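Local coordinates for protein MJ1225 (Methanocaldococcus jannaschii, PDB 3KH5) that probably senses cellular energy state as an archaeal counterpart of the AMPK gamma subunit, binding AMP and ADP, at residues A106-A118 / S129-L141. Sequence-based numbering, arbitrary orientation.
Sequences AIETFLTKNVGGA and SLITERDVIRALL. With ADP (adenosine-5'-diphosphate), chain B; ADP (adenosine-5'-diphosphate), chain D.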
# COMPACT_ATOMS: atom_id res chain seq x y z
N ALA A 106 -6.82 -17.21 4.97
CA ALA A 106 -6.49 -15.90 4.39
C ALA A 106 -6.60 -14.80 5.43
O ALA A 106 -5.70 -13.97 5.56
CB ALA A 106 -7.39 -15.61 3.20
N ILE A 107 -7.70 -14.81 6.18
CA ILE A 107 -7.94 -13.84 7.24
C ILE A 107 -6.86 -13.89 8.32
O ILE A 107 -6.33 -12.84 8.71
CB ILE A 107 -9.37 -13.97 7.82
CG1 ILE A 107 -10.40 -13.47 6.80
CG2 ILE A 107 -9.50 -13.19 9.13
CD1 ILE A 107 -11.84 -13.88 7.09
N GLU A 108 -6.54 -15.09 8.80
CA GLU A 108 -5.48 -15.22 9.81
C GLU A 108 -4.13 -14.73 9.28
O GLU A 108 -3.34 -14.15 10.03
CB GLU A 108 -5.38 -16.67 10.30
CG GLU A 108 -4.52 -16.83 11.55
CD GLU A 108 -4.38 -18.27 12.00
OE1 GLU A 108 -4.44 -18.52 13.22
OE2 GLU A 108 -4.22 -19.17 11.13
N THR A 109 -3.88 -14.98 8.00
CA THR A 109 -2.65 -14.54 7.35
C THR A 109 -2.58 -13.01 7.33
O THR A 109 -1.57 -12.43 7.73
CB THR A 109 -2.54 -15.10 5.91
OG1 THR A 109 -2.43 -16.53 5.97
CG2 THR A 109 -1.32 -14.55 5.18
N PHE A 110 -3.65 -12.37 6.88
CA PHE A 110 -3.71 -10.91 6.82
C PHE A 110 -3.56 -10.28 8.20
O PHE A 110 -2.88 -9.26 8.36
CB PHE A 110 -5.03 -10.44 6.19
CG PHE A 110 -5.19 -10.80 4.74
CD1 PHE A 110 -4.09 -10.92 3.90
CD2 PHE A 110 -6.46 -11.00 4.21
CE1 PHE A 110 -4.25 -11.25 2.56
CE2 PHE A 110 -6.63 -11.32 2.87
CZ PHE A 110 -5.53 -11.45 2.04
N LEU A 111 -4.21 -10.90 9.19
CA LEU A 111 -4.25 -10.38 10.55
C LEU A 111 -2.96 -10.57 11.36
O LEU A 111 -2.63 -9.75 12.22
CB LEU A 111 -5.42 -10.99 11.32
CG LEU A 111 -6.79 -10.30 11.38
CD1 LEU A 111 -7.22 -9.67 10.05
CD2 LEU A 111 -7.84 -11.29 11.87
N THR A 112 -2.22 -11.66 11.10
CA THR A 112 -1.06 -11.97 11.95
C THR A 112 0.28 -11.79 11.25
O THR A 112 1.32 -11.68 11.91
CB THR A 112 -1.12 -13.40 12.52
OG1 THR A 112 -1.03 -14.36 11.46
CG2 THR A 112 -2.40 -13.63 13.30
N LYS A 113 0.26 -11.76 9.92
CA LYS A 113 1.49 -11.62 9.14
C LYS A 113 1.67 -10.24 8.49
O LYS A 113 2.53 -10.08 7.63
CB LYS A 113 1.61 -12.73 8.08
CG LYS A 113 1.43 -14.16 8.60
CD LYS A 113 2.48 -14.57 9.62
CE LYS A 113 2.08 -15.87 10.30
NZ LYS A 113 3.05 -16.31 11.34
N ASN A 114 0.86 -9.26 8.89
CA ASN A 114 1.02 -7.87 8.42
C ASN A 114 1.20 -7.73 6.90
O ASN A 114 2.10 -7.04 6.41
CB ASN A 114 2.19 -7.20 9.17
CG ASN A 114 2.09 -5.69 9.18
OD1 ASN A 114 0.99 -5.12 9.21
ND2 ASN A 114 3.24 -5.02 9.16
N VAL A 115 0.34 -8.42 6.17
CA VAL A 115 0.26 -8.31 4.72
C VAL A 115 -1.20 -8.01 4.37
O VAL A 115 -2.11 -8.40 5.12
CB VAL A 115 0.76 -9.58 4.00
CG1 VAL A 115 2.28 -9.61 3.93
CG2 VAL A 115 0.20 -10.85 4.66
N GLY A 116 -1.42 -7.29 3.28
CA GLY A 116 -2.77 -6.95 2.84
C GLY A 116 -3.20 -7.70 1.60
O GLY A 116 -4.35 -7.58 1.17
N GLY A 117 -2.28 -8.46 1.01
CA GLY A 117 -2.55 -9.19 -0.23
C GLY A 117 -1.56 -10.33 -0.35
O GLY A 117 -0.40 -10.19 0.05
N ALA A 118 -2.00 -11.45 -0.90
CA ALA A 118 -1.15 -12.64 -1.01
C ALA A 118 -1.38 -13.39 -2.32
O ALA A 118 -2.53 -13.69 -2.66
CB ALA A 118 -1.39 -13.57 0.18
N SER A 129 -3.57 -17.09 -8.73
CA SER A 129 -4.37 -15.88 -8.56
C SER A 129 -3.75 -15.01 -7.47
O SER A 129 -2.56 -15.11 -7.18
CB SER A 129 -5.82 -16.24 -8.20
OG SER A 129 -6.66 -15.11 -8.33
N LEU A 130 -4.58 -14.15 -6.87
CA LEU A 130 -4.18 -13.28 -5.77
C LEU A 130 -5.43 -12.86 -5.01
O LEU A 130 -6.47 -12.60 -5.61
CB LEU A 130 -3.45 -12.04 -6.29
CG LEU A 130 -2.94 -11.05 -5.23
CD1 LEU A 130 -1.42 -11.09 -5.15
CD2 LEU A 130 -3.39 -9.65 -5.61
N ILE A 131 -5.32 -12.81 -3.69
CA ILE A 131 -6.40 -12.34 -2.82
C ILE A 131 -5.89 -11.20 -1.94
O ILE A 131 -4.75 -11.23 -1.47
CB ILE A 131 -6.98 -13.50 -1.95
CG1 ILE A 131 -8.23 -13.06 -1.17
CG2 ILE A 131 -5.94 -14.08 -1.01
CD1 ILE A 131 -9.53 -13.42 -1.85
N THR A 132 -6.74 -10.19 -1.73
CA THR A 132 -6.38 -9.06 -0.87
C THR A 132 -7.46 -8.93 0.19
O THR A 132 -8.51 -9.58 0.11
CB THR A 132 -6.31 -7.74 -1.66
OG1 THR A 132 -7.62 -7.36 -2.09
CG2 THR A 132 -5.40 -7.88 -2.89
N GLU A 133 -7.21 -8.08 1.18
CA GLU A 133 -8.18 -7.81 2.25
C GLU A 133 -9.51 -7.26 1.73
O GLU A 133 -10.58 -7.65 2.21
CB GLU A 133 -7.58 -6.86 3.29
CG GLU A 133 -6.42 -7.46 4.08
CD GLU A 133 -5.71 -6.42 4.93
OE1 GLU A 133 -5.42 -6.72 6.11
OE2 GLU A 133 -5.43 -5.32 4.42
N ARG A 134 -9.44 -6.37 0.74
CA ARG A 134 -10.63 -5.80 0.08
C ARG A 134 -11.51 -6.89 -0.54
O ARG A 134 -12.73 -6.85 -0.41
CB ARG A 134 -10.23 -4.76 -0.98
CG ARG A 134 -11.37 -3.86 -1.49
CD ARG A 134 -10.90 -2.50 -2.04
NE ARG A 134 -9.90 -1.87 -1.17
CZ ARG A 134 -8.74 -1.36 -1.57
NH1 ARG A 134 -8.42 -1.35 -2.87
NH2 ARG A 134 -7.90 -0.83 -0.68
N ASP A 135 -10.87 -7.84 -1.22
CA ASP A 135 -11.57 -8.97 -1.86
C ASP A 135 -12.42 -9.71 -0.84
O ASP A 135 -13.56 -10.10 -1.12
CB ASP A 135 -10.58 -9.96 -2.47
CG ASP A 135 -9.88 -9.44 -3.72
OD1 ASP A 135 -10.42 -8.55 -4.40
OD2 ASP A 135 -8.79 -9.96 -4.02
N VAL A 136 -11.85 -9.92 0.35
CA VAL A 136 -12.51 -10.64 1.44
C VAL A 136 -13.63 -9.82 2.07
O VAL A 136 -14.73 -10.33 2.29
CB VAL A 136 -11.50 -11.10 2.53
CG1 VAL A 136 -12.20 -11.81 3.67
CG2 VAL A 136 -10.44 -12.01 1.92
N ILE A 137 -13.36 -8.55 2.36
CA ILE A 137 -14.38 -7.67 2.93
C ILE A 137 -15.57 -7.56 1.98
O ILE A 137 -16.73 -7.58 2.42
CB ILE A 137 -13.81 -6.27 3.25
CG1 ILE A 137 -12.77 -6.36 4.38
CG2 ILE A 137 -14.94 -5.31 3.64
CD1 ILE A 137 -12.01 -5.07 4.63
N ARG A 138 -15.28 -7.43 0.68
CA ARG A 138 -16.30 -7.37 -0.36
C ARG A 138 -17.15 -8.64 -0.35
O ARG A 138 -18.37 -8.57 -0.47
CB ARG A 138 -15.66 -7.16 -1.74
CG ARG A 138 -16.65 -6.85 -2.87
CD ARG A 138 -15.95 -6.53 -4.19
NE ARG A 138 -15.40 -5.17 -4.21
CZ ARG A 138 -14.10 -4.88 -4.22
NH1 ARG A 138 -13.19 -5.85 -4.20
NH2 ARG A 138 -13.71 -3.61 -4.24
N ALA A 139 -16.50 -9.79 -0.20
CA ALA A 139 -17.20 -11.07 -0.17
C ALA A 139 -18.06 -11.25 1.08
O ALA A 139 -19.10 -11.91 1.02
CB ALA A 139 -16.21 -12.23 -0.32
N LEU A 140 -17.63 -10.67 2.20
CA LEU A 140 -18.28 -10.91 3.49
C LEU A 140 -19.09 -9.72 4.03
O LEU A 140 -19.60 -9.77 5.15
CB LEU A 140 -17.25 -11.34 4.54
CG LEU A 140 -16.40 -12.58 4.25
CD1 LEU A 140 -15.37 -12.78 5.35
CD2 LEU A 140 -17.25 -13.83 4.09
N LEU A 141 -19.19 -8.67 3.23
CA LEU A 141 -19.80 -7.40 3.64
C LEU A 141 -21.21 -7.57 4.21
O LEU A 141 -21.53 -7.00 5.26
CB LEU A 141 -19.79 -6.42 2.47
CG LEU A 141 -20.30 -4.98 2.63
CD1 LEU A 141 -19.39 -4.16 3.53
CD2 LEU A 141 -20.45 -4.33 1.27
PB ADP B . -3.08 -3.25 -3.41
O1B ADP B . -3.11 -2.86 -4.84
O2B ADP B . -3.18 -1.96 -2.44
O3B ADP B . -1.71 -3.96 -2.98
PA ADP B . -5.73 -3.61 -2.69
O1A ADP B . -6.00 -2.22 -3.19
O2A ADP B . -6.96 -4.69 -2.58
O3A ADP B . -4.26 -4.26 -3.00
O5' ADP B . -5.87 -4.09 -4.27
C5' ADP B . -6.58 -3.38 -5.33
C4' ADP B . -7.62 -4.28 -6.06
O4' ADP B . -7.15 -4.82 -7.34
C3' ADP B . -7.96 -5.46 -5.16
O3' ADP B . -9.39 -5.64 -5.09
C2' ADP B . -7.29 -6.68 -5.80
O2' ADP B . -8.29 -7.70 -5.92
C1' ADP B . -6.81 -6.24 -7.19
N9 ADP B . -5.33 -6.40 -7.49
C8 ADP B . -4.31 -6.02 -6.72
N7 ADP B . -3.16 -6.30 -7.32
C5 ADP B . -3.43 -6.87 -8.49
C6 ADP B . -2.65 -7.37 -9.53
N6 ADP B . -1.32 -7.34 -9.46
N1 ADP B . -3.26 -7.90 -10.61
C2 ADP B . -4.59 -7.94 -10.69
N3 ADP B . -5.36 -7.47 -9.71
C4 ADP B . -4.81 -6.93 -8.60
PB ADP D . 0.57 -4.50 2.58
O1B ADP D . 0.42 -4.20 4.04
O2B ADP D . -0.47 -3.62 1.68
O3B ADP D . 0.30 -6.04 2.19
PA ADP D . 2.31 -2.73 1.64
O1A ADP D . 2.84 -1.71 2.58
O2A ADP D . 2.63 -2.48 0.06
O3A ADP D . 2.04 -4.24 2.04
O5' ADP D . 3.85 -3.33 1.61
C5' ADP D . 4.75 -3.39 2.76
C4' ADP D . 5.92 -4.40 2.53
O4' ADP D . 5.36 -5.75 2.61
C3' ADP D . 6.64 -4.29 1.17
O3' ADP D . 8.04 -4.48 1.37
C2' ADP D . 6.03 -5.44 0.36
O2' ADP D . 6.94 -5.94 -0.64
C1' ADP D . 5.80 -6.49 1.44
N9 ADP D . 4.73 -7.45 1.04
C8 ADP D . 3.50 -7.19 0.58
N7 ADP D . 2.86 -8.35 0.35
C5 ADP D . 3.70 -9.34 0.67
C6 ADP D . 3.62 -10.72 0.65
N6 ADP D . 2.51 -11.34 0.24
N1 ADP D . 4.68 -11.44 1.06
C2 ADP D . 5.80 -10.84 1.47
N3 ADP D . 5.90 -9.52 1.50
C4 ADP D . 4.87 -8.76 1.11
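Over one face of the F110 ring, toward the rim, lies E133 CG in a CH-pi contact (3.9 Å to the F110 ring centroid); A106 O lies over the rim of the opposite face, with V136 CG2 and I131 O at the edge. The ring packs helix 103-112 against the hairpin of strands 117-121 and 127-132 and helix 133-140, all within the second CBS domain. The E133 and F110 side chains run past one another, pointing opposite ways. With E133 CG anti to the carbonyl carbon (chi1 -67°), the extended chain beyond it carries OE2 alongside G116 CA and OE1 to K273 NZ, its salt-bridge partner; the carboxylate is turned 70° from the ring plane. Toward the C-terminal end of helix 133-140, I107 CD1 meets L140 CD1 tip to tip at 4.1 Å.

In the hairpin, A118 and I131 form an antiparallel hydrogen-bonded pair, A118 N to I131 O being 2.8 Å, and E133 N extends the ladder to G116 O at 2.9 Å. Each side serves a different ADP. G117 O accepts from N6 of ADP (chain D), 3.1 Å. T132 and D135 form a capping box, T132 N to D135 OD2 and, weakly, D135 N to T132 OG1; T132 OG1 donates to O2A of ADP (chain B), 2.8 Å.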